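Local coordinates for protein alpha,alpha-trehalose-phosphate synthase (UDP-forming) (Burkholderia xenovorans, PDB 5V0T) that belongs to glycosyltransferase family 20, has the two-domain GT-B fold, and binds uridine-5'-diphosphate and 6-O-phosphono-alpha-D-glucopyranose, at residues 380-385 against 395-400; 291-296 against 418-423; 165-170 against 192-197; 284-289 against 372-377. All blocks are in the same frame, centred on the assembly; numbering follows the deposited sequence. Where two conformers were deposited one is given.

How the interactions relate
From the N terminus, interaction 3 closes first: residues 165-170 meet 192-197 inside the N-terminal, mixed-sheet half of the GT-B fold. The other three lie in the half built on the six-stranded parallel sheet. Helix 284-297 serves two of them, its start in interaction 4 (with 372-377) and its later turns in interaction 2 (with 418-423), and these two loops cross because their segments alternate. Interaction 1 (380-385 against 395-400) follows interaction 4 in series and nests inside the loop of interaction 2. A hydrogen bond from Ser-400 OG to Pro-373 O joins interactions 1 and 4, whereas Gly-377 packs on Gln-195 and Pro-166, tying interaction 4 to interaction 3 across the two halves.

Interaction 1 (380-385 against 395-400); sequences LVAKEY and GVLVLS. With UDP (uridine-5'-diphosphate), chain I.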
# COMPACT_ATOMS: atom_id res chain seq x y z
N LEU A 380 2.81 0.58 -4.59
CA LEU A 380 4.20 0.91 -4.90
C LEU A 380 4.81 -0.07 -5.89
O LEU A 380 5.71 0.30 -6.66
CB LEU A 380 5.03 0.95 -3.61
CG LEU A 380 4.75 2.07 -2.61
CD1 LEU A 380 5.79 2.01 -1.50
CD2 LEU A 380 4.76 3.42 -3.28
N VAL A 381 4.34 -1.32 -5.90
CA VAL A 381 4.90 -2.31 -6.81
C VAL A 381 4.76 -1.85 -8.26
O VAL A 381 5.67 -2.02 -9.07
CB VAL A 381 4.25 -3.69 -6.58
CG1 VAL A 381 4.35 -4.58 -7.86
CG2 VAL A 381 4.90 -4.40 -5.36
N ALA A 382 3.63 -1.22 -8.59
CA ALA A 382 3.47 -0.70 -9.94
C ALA A 382 4.54 0.33 -10.27
O ALA A 382 5.11 0.33 -11.38
CB ALA A 382 2.07 -0.08 -10.11
N LYS A 383 4.82 1.25 -9.33
CA LYS A 383 5.82 2.28 -9.58
C LYS A 383 7.22 1.69 -9.61
O LYS A 383 8.06 2.12 -10.41
CB LYS A 383 5.71 3.39 -8.52
CG LYS A 383 4.36 4.11 -8.57
CD LYS A 383 4.33 5.35 -7.70
CE LYS A 383 3.04 6.14 -7.92
NZ LYS A 383 3.05 7.41 -7.14
N GLU A 384 7.48 0.69 -8.76
CA GLU A 384 8.76 -0.01 -8.75
C GLU A 384 8.98 -0.81 -10.04
O GLU A 384 10.09 -0.83 -10.57
CB GLU A 384 8.84 -0.92 -7.53
CG GLU A 384 8.89 -0.15 -6.19
CD GLU A 384 8.70 -1.05 -4.96
OE1 GLU A 384 8.73 -0.53 -3.83
OE2 GLU A 384 8.50 -2.27 -5.12
N TYR A 385 7.94 -1.50 -10.53
CA TYR A 385 8.08 -2.24 -11.77
C TYR A 385 8.51 -1.32 -12.91
O TYR A 385 9.46 -1.62 -13.65
CB TYR A 385 6.78 -2.98 -12.15
CG TYR A 385 6.88 -3.58 -13.53
CD1 TYR A 385 7.52 -4.81 -13.73
CD2 TYR A 385 6.41 -2.90 -14.65
CE1 TYR A 385 7.67 -5.34 -15.01
CE2 TYR A 385 6.57 -3.42 -15.94
CZ TYR A 385 7.19 -4.65 -16.11
OH TYR A 385 7.33 -5.18 -17.37
N GLY A 395 9.67 -3.39 -20.24
CA GLY A 395 8.42 -4.13 -20.20
C GLY A 395 7.21 -3.21 -20.11
O GLY A 395 7.30 -1.98 -20.13
N VAL A 396 6.03 -3.84 -20.01
CA VAL A 396 4.75 -3.14 -20.03
C VAL A 396 4.04 -3.37 -18.70
O VAL A 396 3.97 -4.50 -18.21
CB VAL A 396 3.86 -3.62 -21.20
CG1 VAL A 396 2.49 -2.97 -21.13
CG2 VAL A 396 4.53 -3.34 -22.55
N LEU A 397 3.47 -2.30 -18.14
CA LEU A 397 2.68 -2.38 -16.92
C LEU A 397 1.21 -2.55 -17.26
O LEU A 397 0.63 -1.71 -17.98
CB LEU A 397 2.88 -1.14 -16.06
CG LEU A 397 2.05 -1.03 -14.77
CD1 LEU A 397 2.42 -2.13 -13.77
CD2 LEU A 397 2.24 0.35 -14.14
N VAL A 398 0.60 -3.62 -16.76
CA VAL A 398 -0.84 -3.83 -16.81
C VAL A 398 -1.37 -3.48 -15.41
O VAL A 398 -0.93 -4.06 -14.41
CB VAL A 398 -1.18 -5.28 -17.20
CG1 VAL A 398 -2.72 -5.60 -17.08
CG2 VAL A 398 -0.66 -5.58 -18.64
N LEU A 399 -2.28 -2.51 -15.34
CA LEU A 399 -2.57 -1.85 -14.06
C LEU A 399 -4.07 -1.68 -13.83
O LEU A 399 -4.78 -1.13 -14.68
CB LEU A 399 -1.87 -0.49 -13.99
CG LEU A 399 -2.11 0.30 -12.71
CD1 LEU A 399 -1.42 -0.40 -11.53
CD2 LEU A 399 -1.61 1.74 -12.85
N SER A 400 -4.54 -2.12 -12.67
CA SER A 400 -5.94 -1.91 -12.30
C SER A 400 -6.29 -0.43 -12.21
O SER A 400 -5.58 0.35 -11.56
CB SER A 400 -6.23 -2.56 -10.96
OG SER A 400 -7.52 -2.20 -10.53
N1 UDP I . 7.78 -6.03 -1.00
C2 UDP I . 8.96 -6.54 -0.50
N3 UDP I . 9.06 -7.90 -0.49
C4 UDP I . 8.10 -8.79 -0.93
C5 UDP I . 6.90 -8.19 -1.44
C6 UDP I . 6.78 -6.86 -1.47
O2 UDP I . 9.87 -5.83 -0.09
O4 UDP I . 8.34 -10.01 -0.86
C1' UDP I . 7.63 -4.57 -1.04
C2' UDP I . 7.44 -4.01 -2.45
O2' UDP I . 8.71 -3.82 -3.06
C3' UDP I . 6.72 -2.70 -2.15
C4' UDP I . 5.85 -3.07 -0.95
O4' UDP I . 6.46 -4.22 -0.33
O3' UDP I . 7.61 -1.65 -1.79
C5' UDP I . 4.40 -3.37 -1.26
O5' UDP I . 3.71 -2.10 -1.34
PA UDP I . 2.40 -1.94 -2.20
O1A UDP I . 2.57 -2.55 -3.58
O2A UDP I . 2.04 -0.50 -2.18
O3A UDP I . 1.30 -2.80 -1.47
PB UDP I . 0.92 -3.09 0.05
O1B UDP I . 1.29 -1.79 0.77
O2B UDP I . -0.61 -3.24 -0.01
O3B UDP I . 1.62 -4.29 0.57
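Apolar packing of Ala-382 and Tyr-385 on Leu-397 and Leu-399 joins helix 380-388 to strand 396-400. The methyl of Ala-382 is met by one branch of each leucine: its CB lies 3.8 Å from Leu-399 CD1 and 4.1 Å from Leu-397 CD2. The other methyl of Leu-397 goes to the tyrosine, CD1 standing 4.2 Å from Tyr-385 CD2, and the two side chains lie alongside, pointing opposite ways. With CG anti to the backbone N (chi1 172°), the Tyr-385 ring reaches along the strand toward its start, and OH comes to 3.2 Å from Gly-395 CA. That hydroxyl makes no hydrogen bond to the strand; its partner is the carbonyl oxygen of Ala-366. The axes of segments 380-385 and 396-400 run nearly antiparallel (166°), as expected for the return leg of the right-handed beta-alpha-beta unit 368-371, 380-388, 396-400.

Polar bonds belong to another flank of the helix, where uridine-5'-diphosphate sits. The first turn offers two backbone donors to the alpha phosphate: Leu-380 N to O2A (2.8 Å, almost straight at 175°) and Val-381 N to O1A (3.2 Å). One turn on, the extended Glu-384 grips the ribose with both carboxylate oxygens, OE1 taking O3' at 2.6 Å and OE2 taking O2' at 2.6 Å. Arg-356 forms a salt bridge with the same OE1.

The chemistry thus divides by helix flank: Ala-382 and Tyr-385 seat the helix on the sheet by carbon contacts, while Leu-380 and Val-381 present N-H groups and Glu-384 a carboxylate to the nucleotide.

Interaction 2 (291-296 against 418-423); sequences FERLLE and VDIDGM
Arg-293 and Asp-421 form the salt bridge that joins helix 284-297 to the start of helix 420-432. Its bond, from NH1 of Arg-293 to OD1 of Asp-421, measures 2.9 Å with an N-H...O angle of 157°. The oxygen lies in the guanidinium plane, at its edge, but is itself approached from well above the carboxylate plane, 56° out of it. The arginine also makes a weak bond along its own helix, NE to Glu-296 OE1 at 3.2 Å, which completes a three-residue network of charges.

Carbon contact comes from Ile-420. Its CG2 methyl sits over the centre of one guanidinium face, 3.9 Å above the plane, and is 4.0 Å from Arg-293 CB. Both ends of the arginine can meet one methyl because CG leaves anti to the backbone N (chi1 -178°) and the chain then bends at chi2 and chi3, folding the flat group back across the isoleucine.

Within 418-423, Asp-419 is the N-cap: its OD1 accepts from Gly-422 N at 3.0 Å.

Both helices belong to the C-terminal, Rossmann-like half of the GT-B fold, the contact at its surface. Deeper between the two helices, Leu-294 packs on Leu-427, Ala-428 and Leu-431. Helix 319-339 flanks helix 284-297, with Glu-292 bridging to its Arg-334 and Arg-338, and Phe-291 meets Phe-307 of strand 305-310 edge-to-face, seating the helix on the parallel sheet.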
# COMPACT_ATOMS: atom_id res chain seq x y z
N PHE A 291 -5.09 -14.83 -16.72
CA PHE A 291 -3.99 -15.56 -17.33
C PHE A 291 -4.48 -16.89 -17.89
O PHE A 291 -4.06 -17.30 -18.97
CB PHE A 291 -2.86 -15.78 -16.31
CG PHE A 291 -1.66 -16.55 -16.88
CD1 PHE A 291 -0.90 -16.02 -17.92
CD2 PHE A 291 -1.32 -17.81 -16.39
CE1 PHE A 291 0.18 -16.73 -18.44
CE2 PHE A 291 -0.23 -18.52 -16.90
CZ PHE A 291 0.53 -17.97 -17.93
N GLU A 292 -5.35 -17.58 -17.16
CA GLU A 292 -5.96 -18.80 -17.70
C GLU A 292 -6.75 -18.51 -18.98
O GLU A 292 -6.67 -19.28 -19.96
CB GLU A 292 -6.86 -19.44 -16.64
CG GLU A 292 -7.70 -20.62 -17.14
CD GLU A 292 -8.60 -21.15 -16.02
OE1 GLU A 292 -8.71 -22.38 -15.85
OE2 GLU A 292 -9.16 -20.30 -15.30
N ARG A 293 -7.53 -17.43 -18.99
CA ARG A 293 -8.28 -17.05 -20.19
C ARG A 293 -7.34 -16.73 -21.35
O ARG A 293 -7.63 -17.04 -22.51
CB ARG A 293 -9.21 -15.86 -19.87
CG ARG A 293 -10.11 -15.39 -21.01
CD ARG A 293 -11.23 -16.38 -21.35
NE ARG A 293 -11.95 -16.84 -20.16
CZ ARG A 293 -12.96 -16.20 -19.58
NH1 ARG A 293 -13.41 -15.04 -20.06
NH2 ARG A 293 -13.53 -16.72 -18.51
N LEU A 294 -6.20 -16.09 -21.06
CA LEU A 294 -5.19 -15.88 -22.10
C LEU A 294 -4.78 -17.20 -22.75
O LEU A 294 -4.75 -17.33 -23.98
CB LEU A 294 -3.97 -15.17 -21.51
CG LEU A 294 -2.76 -15.01 -22.46
CD1 LEU A 294 -3.10 -14.05 -23.60
CD2 LEU A 294 -1.49 -14.57 -21.71
N LEU A 295 -4.46 -18.20 -21.92
CA LEU A 295 -4.04 -19.49 -22.44
C LEU A 295 -5.16 -20.20 -23.19
O LEU A 295 -4.90 -20.88 -24.20
CB LEU A 295 -3.50 -20.36 -21.29
CG LEU A 295 -2.28 -19.79 -20.54
CD1 LEU A 295 -1.80 -20.73 -19.43
CD2 LEU A 295 -1.13 -19.47 -21.52
N GLU A 296 -6.41 -20.07 -22.72
CA GLU A 296 -7.54 -20.71 -23.41
C GLU A 296 -7.68 -20.21 -24.84
O GLU A 296 -7.95 -21.00 -25.76
CB GLU A 296 -8.85 -20.44 -22.65
CG GLU A 296 -8.99 -21.17 -21.32
CD GLU A 296 -10.23 -20.74 -20.56
OE1 GLU A 296 -10.87 -19.75 -20.98
OE2 GLU A 296 -10.58 -21.40 -19.56
N VAL A 418 -12.42 -6.95 -12.70
CA VAL A 418 -13.63 -7.76 -12.82
C VAL A 418 -13.79 -8.32 -14.23
O VAL A 418 -14.46 -9.34 -14.43
CB VAL A 418 -14.85 -6.90 -12.42
CG1 VAL A 418 -16.15 -7.62 -12.66
CG2 VAL A 418 -14.74 -6.47 -10.95
N ASP A 419 -13.21 -7.65 -15.22
CA ASP A 419 -13.39 -8.01 -16.63
C ASP A 419 -12.29 -8.99 -17.02
O ASP A 419 -11.19 -8.60 -17.43
CB ASP A 419 -13.36 -6.75 -17.49
CG ASP A 419 -13.65 -7.01 -18.95
OD1 ASP A 419 -13.80 -8.19 -19.39
OD2 ASP A 419 -13.72 -6.01 -19.67
N ILE A 420 -12.60 -10.28 -16.92
CA ILE A 420 -11.58 -11.30 -17.14
C ILE A 420 -11.06 -11.24 -18.58
O ILE A 420 -9.85 -11.36 -18.82
CB ILE A 420 -12.13 -12.69 -16.79
CG1 ILE A 420 -12.57 -12.72 -15.33
CG2 ILE A 420 -11.06 -13.77 -17.04
CD1 ILE A 420 -11.48 -12.30 -14.32
N ASP A 421 -11.96 -11.06 -19.55
CA ASP A 421 -11.54 -10.95 -20.94
C ASP A 421 -10.70 -9.70 -21.16
O ASP A 421 -9.68 -9.75 -21.86
CB ASP A 421 -12.77 -10.92 -21.87
CG ASP A 421 -13.39 -12.29 -22.07
OD1 ASP A 421 -12.66 -13.28 -22.27
OD2 ASP A 421 -14.62 -12.39 -22.03
N GLY A 422 -11.10 -8.58 -20.57
CA GLY A 422 -10.32 -7.36 -20.69
C GLY A 422 -8.91 -7.50 -20.16
O GLY A 422 -7.95 -7.02 -20.76
N MET A 423 -8.76 -8.18 -19.02
CA MET A 423 -7.42 -8.37 -18.49
C MET A 423 -6.60 -9.30 -19.38
O MET A 423 -5.42 -9.04 -19.62
CB MET A 423 -7.47 -8.88 -17.06
CG MET A 423 -7.91 -7.78 -16.10
SD MET A 423 -7.16 -7.98 -14.49
CE MET A 423 -7.85 -9.54 -13.96

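Interaction 3 (165-170 against 192-197); sequences IPFPAS and LGFQTA
A water molecule bridges the backbones of Ile-165 and Gln-195, donating to Ile-165 O at 2.8 Å and accepting from Gln-195 N at 2.9 Å. This water is the polar link between segments that share no direct hydrogen bond. In the Gln-195 side chain, both ends of the amide are hydrogen-bonded to backbone: NE2 gives to His-164 O, and OE1 takes from Ile-239 N.

In the fold, residues 165-170 follow strand 159-162, and residues 192-194 belong to the parallel strand next to it in the N-terminal Rossmann-like half of GT-B; the chain between them passes through helices 170-173 and 179-186. Ile-165 also lines the pocket of 6-O-phosphono-alpha-D-glucopyranose.

The direct contact is carbon on carbon, between the buried rings of Phe-167 and Phe-194. Their nearest atoms, Phe-167 CD2 and Phe-194 CE1, are 3.6 Å apart, whereas the ring centroids are separated by 5.5 Å. The planes are inclined at 77°, yet each ring meets the other's carbon obliquely, a geometry that is neither a stack nor an edge-to-face pair. The same side of Phe-194 also reaches the root of its partner, CD1 lying 4.1 Å from Phe-167 CB. Phe-167 extends toward the strand with CG anti to its own N (chi1 -164°), which carries its ring to that of Phe-194. Asp-199 binds Phe-167 N through OD1 and Thr-196 OG1 through OD2, and Phe-203, on the same helix 197-209, brings a further ring against Phe-194.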
# COMPACT_ATOMS: atom_id res chain seq x y z
N ILE A 165 -4.34 3.83 2.63
CA ILE A 165 -5.34 2.99 1.96
C ILE A 165 -6.41 3.91 1.36
O ILE A 165 -6.40 5.12 1.65
CB ILE A 165 -5.93 1.97 2.95
CG1 ILE A 165 -6.74 2.68 4.05
CG2 ILE A 165 -4.79 1.11 3.55
CD1 ILE A 165 -7.48 1.70 4.97
N PRO A 166 -7.31 3.42 0.52
CA PRO A 166 -8.32 4.32 -0.06
C PRO A 166 -9.21 4.89 1.03
O PRO A 166 -9.41 4.28 2.08
CB PRO A 166 -9.12 3.41 -1.00
CG PRO A 166 -8.26 2.21 -1.21
CD PRO A 166 -7.47 2.04 0.04
N PHE A 167 -9.75 6.09 0.80
CA PHE A 167 -10.89 6.52 1.61
C PHE A 167 -12.17 6.15 0.87
O PHE A 167 -12.39 6.66 -0.24
CB PHE A 167 -10.87 8.01 1.91
CG PHE A 167 -11.79 8.39 3.04
CD1 PHE A 167 -13.15 8.58 2.82
CD2 PHE A 167 -11.31 8.48 4.35
CE1 PHE A 167 -14.00 8.91 3.87
CE2 PHE A 167 -12.16 8.80 5.40
CZ PHE A 167 -13.50 9.02 5.16
N PRO A 168 -13.02 5.29 1.42
CA PRO A 168 -14.15 4.78 0.64
C PRO A 168 -15.24 5.82 0.47
O PRO A 168 -15.39 6.75 1.27
CB PRO A 168 -14.65 3.60 1.48
CG PRO A 168 -14.34 4.04 2.90
CD PRO A 168 -12.97 4.69 2.76
N ALA A 169 -16.01 5.65 -0.61
CA ALA A 169 -17.23 6.42 -0.82
C ALA A 169 -18.04 6.49 0.47
O ALA A 169 -18.08 5.53 1.24
CB ALA A 169 -18.05 5.77 -1.93
N SER A 170 -18.65 7.65 0.73
CA SER A 170 -19.37 7.81 1.99
C SER A 170 -20.40 6.70 2.21
O SER A 170 -20.58 6.23 3.34
CB SER A 170 -20.04 9.19 2.05
OG SER A 170 -21.03 9.33 1.06
N LEU A 192 -5.18 16.60 7.06
CA LEU A 192 -5.45 15.25 6.60
C LEU A 192 -4.92 15.10 5.18
O LEU A 192 -5.17 15.96 4.33
CB LEU A 192 -6.95 14.93 6.62
CG LEU A 192 -7.64 14.96 7.98
CD1 LEU A 192 -9.12 14.60 7.82
CD2 LEU A 192 -6.96 13.97 8.92
N GLY A 193 -4.20 14.02 4.93
CA GLY A 193 -3.67 13.71 3.62
C GLY A 193 -4.22 12.39 3.14
O GLY A 193 -4.24 11.40 3.89
N PHE A 194 -4.71 12.36 1.90
CA PHE A 194 -5.18 11.14 1.27
C PHE A 194 -4.31 10.88 0.04
O PHE A 194 -3.54 11.73 -0.40
CB PHE A 194 -6.67 11.26 0.90
CG PHE A 194 -7.56 11.62 2.08
CD1 PHE A 194 -7.97 10.66 2.98
CD2 PHE A 194 -7.96 12.94 2.29
CE1 PHE A 194 -8.76 10.99 4.07
CE2 PHE A 194 -8.76 13.28 3.37
CZ PHE A 194 -9.15 12.31 4.26
N GLN A 195 -4.42 9.66 -0.52
CA GLN A 195 -3.56 9.30 -1.64
C GLN A 195 -3.94 10.07 -2.91
O GLN A 195 -3.07 10.60 -3.60
CB GLN A 195 -3.62 7.79 -1.90
CG GLN A 195 -3.00 6.94 -0.80
CD GLN A 195 -1.50 6.76 -0.99
OE1 GLN A 195 -0.83 7.59 -1.63
NE2 GLN A 195 -0.96 5.67 -0.44
N THR A 196 -5.23 10.12 -3.25
CA THR A 196 -5.67 10.59 -4.56
C THR A 196 -6.87 11.53 -4.44
O THR A 196 -7.53 11.61 -3.39
CB THR A 196 -6.05 9.43 -5.48
OG1 THR A 196 -7.23 8.78 -4.97
CG2 THR A 196 -4.89 8.42 -5.62
N ALA A 197 -7.16 12.23 -5.53
CA ALA A 197 -8.31 13.13 -5.56
C ALA A 197 -9.63 12.42 -5.25
O ALA A 197 -10.46 13.00 -4.52
CB ALA A 197 -8.37 13.87 -6.90
O HOH W 1 -5.92 7.79 1.07

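Interaction 4 (284-289 against 372-377); sequences LVERFR and TPLRDG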
# COMPACT_ATOMS: atom_id res chain seq x y z
N LEU A 284 -6.19 -11.35 -6.73
CA LEU A 284 -5.32 -12.40 -7.24
C LEU A 284 -6.09 -13.52 -7.93
O LEU A 284 -5.58 -14.11 -8.90
CB LEU A 284 -4.45 -12.95 -6.10
CG LEU A 284 -3.53 -11.89 -5.47
CD1 LEU A 284 -2.80 -12.42 -4.24
CD2 LEU A 284 -2.51 -11.31 -6.48
N VAL A 285 -7.31 -13.84 -7.48
CA VAL A 285 -8.09 -14.87 -8.17
C VAL A 285 -8.46 -14.39 -9.57
O VAL A 285 -8.30 -15.13 -10.55
CB VAL A 285 -9.35 -15.25 -7.36
CG1 VAL A 285 -10.31 -16.12 -8.22
CG2 VAL A 285 -8.94 -16.02 -6.10
N GLU A 286 -8.92 -13.14 -9.69
CA GLU A 286 -9.27 -12.61 -11.01
C GLU A 286 -8.04 -12.56 -11.91
O GLU A 286 -8.11 -12.84 -13.11
CB GLU A 286 -9.88 -11.21 -10.90
CG GLU A 286 -11.26 -11.16 -10.21
CD GLU A 286 -11.18 -11.17 -8.70
OE1 GLU A 286 -10.07 -11.28 -8.14
OE2 GLU A 286 -12.24 -11.06 -8.05
N ARG A 287 -6.90 -12.18 -11.33
CA ARG A 287 -5.64 -12.11 -12.05
C ARG A 287 -5.25 -13.48 -12.61
O ARG A 287 -4.83 -13.59 -13.78
CB ARG A 287 -4.57 -11.59 -11.09
CG ARG A 287 -3.26 -11.40 -11.70
CD ARG A 287 -2.27 -10.81 -10.75
NE ARG A 287 -2.76 -9.63 -10.03
CZ ARG A 287 -2.05 -9.04 -9.09
NH1 ARG A 287 -0.86 -9.55 -8.81
NH2 ARG A 287 -2.51 -7.98 -8.42
N PHE A 288 -5.35 -14.52 -11.79
CA PHE A 288 -5.05 -15.87 -12.27
C PHE A 288 -6.04 -16.30 -13.36
O PHE A 288 -5.64 -16.91 -14.35
CB PHE A 288 -5.07 -16.88 -11.11
CG PHE A 288 -3.81 -16.89 -10.25
CD1 PHE A 288 -3.07 -15.74 -10.04
CD2 PHE A 288 -3.40 -18.07 -9.63
CE1 PHE A 288 -1.92 -15.75 -9.23
CE2 PHE A 288 -2.26 -18.10 -8.82
CZ PHE A 288 -1.52 -16.93 -8.62
N ARG A 289 -7.32 -15.99 -13.17
CA ARG A 289 -8.33 -16.37 -14.16
C ARG A 289 -8.11 -15.69 -15.51
O ARG A 289 -8.42 -16.28 -16.55
CB ARG A 289 -9.73 -16.07 -13.62
CG ARG A 289 -10.08 -16.98 -12.46
CD ARG A 289 -11.48 -16.79 -11.88
NE ARG A 289 -11.67 -17.79 -10.83
CZ ARG A 289 -12.77 -17.92 -10.09
NH1 ARG A 289 -13.80 -17.12 -10.28
NH2 ARG A 289 -12.82 -18.87 -9.17
N THR A 372 -3.01 -5.83 -10.56
CA THR A 372 -4.46 -5.66 -10.78
C THR A 372 -5.28 -5.72 -9.49
O THR A 372 -6.31 -6.40 -9.43
CB THR A 372 -4.97 -6.70 -11.78
OG1 THR A 372 -4.88 -8.01 -11.21
CG2 THR A 372 -4.15 -6.68 -13.06
N PRO A 373 -4.92 -4.93 -8.47
CA PRO A 373 -5.69 -4.98 -7.22
C PRO A 373 -7.14 -4.54 -7.44
O PRO A 373 -7.43 -3.67 -8.27
CB PRO A 373 -4.94 -4.01 -6.30
CG PRO A 373 -4.29 -3.05 -7.25
CD PRO A 373 -3.92 -3.86 -8.46
N LEU A 374 -8.05 -5.16 -6.69
CA LEU A 374 -9.45 -4.74 -6.70
C LEU A 374 -9.59 -3.32 -6.16
O LEU A 374 -10.42 -2.53 -6.66
CB LEU A 374 -10.30 -5.71 -5.89
CG LEU A 374 -10.28 -7.12 -6.50
CD1 LEU A 374 -10.90 -8.17 -5.58
CD2 LEU A 374 -10.99 -7.14 -7.86
N ARG A 375 -8.80 -2.98 -5.15
CA ARG A 375 -8.73 -1.64 -4.57
C ARG A 375 -7.35 -1.51 -3.96
O ARG A 375 -6.87 -2.45 -3.32
CB ARG A 375 -9.77 -1.39 -3.47
CG ARG A 375 -11.22 -1.47 -3.89
CD ARG A 375 -11.65 -0.20 -4.64
NE ARG A 375 -12.99 -0.35 -5.19
CZ ARG A 375 -13.67 0.63 -5.78
NH1 ARG A 375 -14.87 0.38 -6.26
NH2 ARG A 375 -13.14 1.84 -5.89
N ASP A 376 -6.72 -0.35 -4.13
CA ASP A 376 -5.37 -0.16 -3.61
C ASP A 376 -5.14 1.33 -3.45
O ASP A 376 -5.41 2.10 -4.38
CB ASP A 376 -4.33 -0.77 -4.56
CG ASP A 376 -3.04 -1.15 -3.85
OD1 ASP A 376 -2.55 -0.33 -3.04
OD2 ASP A 376 -2.50 -2.26 -4.13
N GLY A 377 -4.71 1.75 -2.26
CA GLY A 377 -4.49 3.17 -2.03
C GLY A 377 -3.51 3.79 -3.01
O GLY A 377 -3.69 4.93 -3.43
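Arg-287 and Thr-372 mark the nearest backbone approach of the two segments, with CA atoms 6.7 Å apart. Residues 284-289 open helix 284-297; residues 372-377 have no regular structure and lead from strand 368-371 to helix 380-388, a beta-to-alpha loop in the C-terminal, Rossmann-like half of the GT-B fold.

The central bond runs from Arg-287 NE to Thr-372 OG1, 2.9 Å long at 153°, with the hydroxyl oxygen tilted 18° from the guanidinium plane. The arginine is extended as far as CD and bends at chi3, which brings NE alongside the threonine. Its NH2 stands 3.1 Å from Thr-372 N, but both are donors and no bond joins them. NH1 is salt-bridged to Asp-276, so the loop takes only part of the group's bonding. Leu-284 CD2 covers the outer part of one guanidinium face from 3.3 Å above its plane.

The second contact pairs unlike groups. Glu-286, bent at chi2 (82°), crosses Leu-374 at about a right angle and sets its carboxylate against both methyls: OE2 is 4.0 Å from Leu-374 CD1, and Glu-286 CD is 4.1 Å from Leu-374 CD2.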